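Side-chain contact in CMP/dCMP-type deaminase domain-containing protein (Aspergillus oryzae RIB40, PDB 7DRY), which probably acts as a zinc-dependent deaminase of the cytidine deaminase fold in fungal riboflavin biosynthesis: residues A6-L9 and R10-L13. Numbering follows the deposited sequence. Where two conformers were deposited one is given.
Sequences AKYL and RECL
Lys-7 and Glu-11, one helical turn apart on helix 5-16, form an i to i+4 salt bridge, with Lys-7 NZ 2.7 Å from Glu-11 OE2. The ammonium meets that oxygen on its anti side, 29° out of the carboxylate plane. Lys-7 runs straight until chi4, where an almost eclipsed turn of -8° swings NZ back to the acid. The other oxygen, Glu-11 OE1, lies 3.6 Å from Tyr-8 CD1, the carboxylate standing nearly perpendicular to the ring. Four successive backbone hydrogen bonds, from Arg-10 N to Ala-6 O through Leu-13 N to Leu-9 O, hold this turn of helix.

In one of its two modelled conformers, Arg-10 bends at chi3 (-67°) and folds back along the helix, with Lys-7 CA and Ala-6 O under one guanidinium face, both toward its rim. In this conformer Arg-10 NH2 comes within 3.6 Å of Lys-7 CB, and NH1 within 3.8 Å of Ala-6 CB. On the buried side, Leu-9 CD2 and Cys-12 SG are loosely packed at 4.4 Å. Tyr-8 stacks on Tyr-96 and hydrogen-bonds through OH to Asp-45, while Cys-12 packs on Ile-31.

The helix is thus amphipathic: its buried side packs against strand 29-36 and Tyr-96 and, through Leu-9 and Leu-13, against Leu-163 and helix 164-171, whereas Glu-11 probably offsets the charge of Lys-7, whose NZ stands 5.7 Å from Arg-10 NH2.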
ATOM      1  N   ALA A   6      -2.414   3.387  13.696  1.00 17.29           N
ATOM      2  CA  ALA A   6      -1.152   4.107  13.788  1.00 18.22           C
ATOM      3  C   ALA A   6       0.019   3.148  13.951  1.00 15.77           C
ATOM      4  O   ALA A   6       1.077   3.339  13.339  1.00 15.96           O
ATOM      5  CB  ALA A   6      -1.203   5.106  14.946  1.00 18.98           C
ATOM      6  N   LYS A   7      -0.149   2.103  14.765  1.00 15.85           N
ATOM      7  CA  LYS A   7       0.940   1.149  14.956  1.00 16.39           C
ATOM      8  C   LYS A   7       1.253   0.403  13.667  1.00 13.02           C
ATOM      9  O   LYS A   7       2.426   0.224  13.317  1.00 14.08           O
ATOM     10  CB  LYS A   7       0.621   0.171  16.090  1.00 20.39           C
ATOM     11  CG  LYS A   7       1.787  -0.760  16.415  1.00 25.45           C
ATOM     12  CD  LYS A   7       1.391  -1.871  17.378  1.00 42.62           C
ATOM     13  CE  LYS A   7       2.589  -2.749  17.726  1.00 53.39           C
ATOM     14  NZ  LYS A   7       3.801  -2.424  16.911  1.00 54.71           N
ATOM     15  N   TYR A   8       0.220  -0.035  12.940  1.00 12.94           N
ATOM     16  CA  TYR A   8       0.469  -0.676  11.651  1.00 10.06           C
ATOM     17  C   TYR A   8       1.197   0.264  10.702  1.00 11.92           C
ATOM     18  O   TYR A   8       2.103  -0.161   9.972  1.00 11.00           O
ATOM     19  CB  TYR A   8      -0.846  -1.132  11.018  1.00 11.91           C
ATOM     20  CG  TYR A   8      -1.316  -2.484  11.499  1.00 11.09           C
ATOM     21  CD1 TYR A   8      -0.589  -3.642  11.215  1.00 13.32           C
ATOM     22  CD2 TYR A   8      -2.484  -2.616  12.246  1.00 12.43           C
ATOM     23  CE1 TYR A   8      -1.011  -4.874  11.645  1.00 13.82           C
ATOM     24  CE2 TYR A   8      -2.913  -3.857  12.694  1.00 14.26           C
ATOM     25  CZ  TYR A   8      -2.172  -4.987  12.387  1.00 13.73           C
ATOM     26  OH  TYR A   8      -2.588  -6.228  12.816  1.00 17.87           O
ATOM     27  N   LEU A   9       0.831   1.551  10.702  1.00 11.04           N
ATOM     28  CA  LEU A   9       1.508   2.468   9.791  1.00 11.13           C
ATOM     29  C   LEU A   9       2.959   2.688  10.190  1.00 11.61           C
ATOM     30  O   LEU A   9       3.815   2.847   9.316  1.00 11.58           O
ATOM     31  CB  LEU A   9       0.741   3.778   9.656  1.00 14.41           C
ATOM     32  CG  LEU A   9      -0.525   3.625   8.811  1.00 17.82           C
ATOM     33  CD1 LEU A   9      -1.266   4.941   8.794  1.00 21.29           C
ATOM     34  CD2 LEU A   9      -0.232   3.154   7.377  1.00 19.85           C
ATOM     35  N   ARG A  10       3.259   2.691  11.493  0.54 11.85           N
ATOM     36  CA  ARG A  10       4.652   2.774  11.921  0.54 11.17           C
ATOM     37  C   ARG A  10       5.430   1.548  11.464  0.54 10.67           C
ATOM     38  O   ARG A  10       6.595   1.655  11.062  0.54 10.96           O
ATOM     39  CB  ARG A  10       4.734   2.924  13.441  0.54 15.14           C
ATOM     40  CG  ARG A  10       4.267   4.280  13.956  0.54 20.63           C
ATOM     41  CD  ARG A  10       4.649   4.483  15.415  0.54 24.89           C
ATOM     42  NE  ARG A  10       3.939   3.571  16.309  0.54 28.35           N
ATOM     43  CZ  ARG A  10       2.768   3.837  16.878  0.54 30.02           C
ATOM     44  NH1 ARG A  10       2.160   4.994  16.644  0.54 33.88           N
ATOM     45  NH2 ARG A  10       2.202   2.945  17.677  0.54 31.59           N
ATOM     46  N   GLU A  11       4.795   0.373  11.519  1.00 11.15           N
ATOM     47  CA  GLU A  11       5.434  -0.837  11.021  1.00  9.63           C
ATOM     48  C   GLU A  11       5.638  -0.756   9.515  1.00 10.54           C
ATOM     49  O   GLU A  11       6.669  -1.202   8.995  1.00 10.70           O
ATOM     50  CB  GLU A  11       4.591  -2.057  11.411  1.00 11.36           C
ATOM     51  CG  GLU A  11       4.597  -2.335  12.918  1.00 14.69           C
ATOM     52  CD  GLU A  11       3.556  -3.348  13.358  1.00 22.46           C
ATOM     53  OE1 GLU A  11       2.748  -3.793  12.521  1.00 21.18           O
ATOM     54  OE2 GLU A  11       3.549  -3.701  14.557  1.00 25.43           O
ATOM     55  N   CYS A  12       4.679  -0.161   8.803  1.00  9.99           N
ATOM     56  CA  CYS A  12       4.848   0.058   7.373  1.00  9.87           C
ATOM     57  C   CYS A  12       6.022   0.991   7.114  1.00 10.56           C
ATOM     58  O   CYS A  12       6.775   0.810   6.147  1.00 11.04           O
ATOM     59  CB  CYS A  12       3.573   0.699   6.831  1.00  9.23           C
ATOM     60  SG  CYS A  12       2.203  -0.462   6.572  1.00 10.99           S
ATOM     61  N   LEU A  13       6.190   2.004   7.965  1.00 10.42           N
ATOM     62  CA  LEU A  13       7.304   2.928   7.777  1.00  9.34           C
ATOM     63  C   LEU A  13       8.643   2.227   7.989  1.00 10.57           C
ATOM     64  O   LEU A  13       9.609   2.490   7.263  1.00 10.34           O
ATOM     65  CB  LEU A  13       7.147   4.145   8.689  1.00 12.33           C
ATOM     66  CG  LEU A  13       8.014   5.359   8.370  1.00 15.52           C
ATOM     67  CD1 LEU A  13       7.765   5.845   6.940  1.00 16.16           C
ATOM     68  CD2 LEU A  13       7.715   6.454   9.376  1.00 17.83           C
TER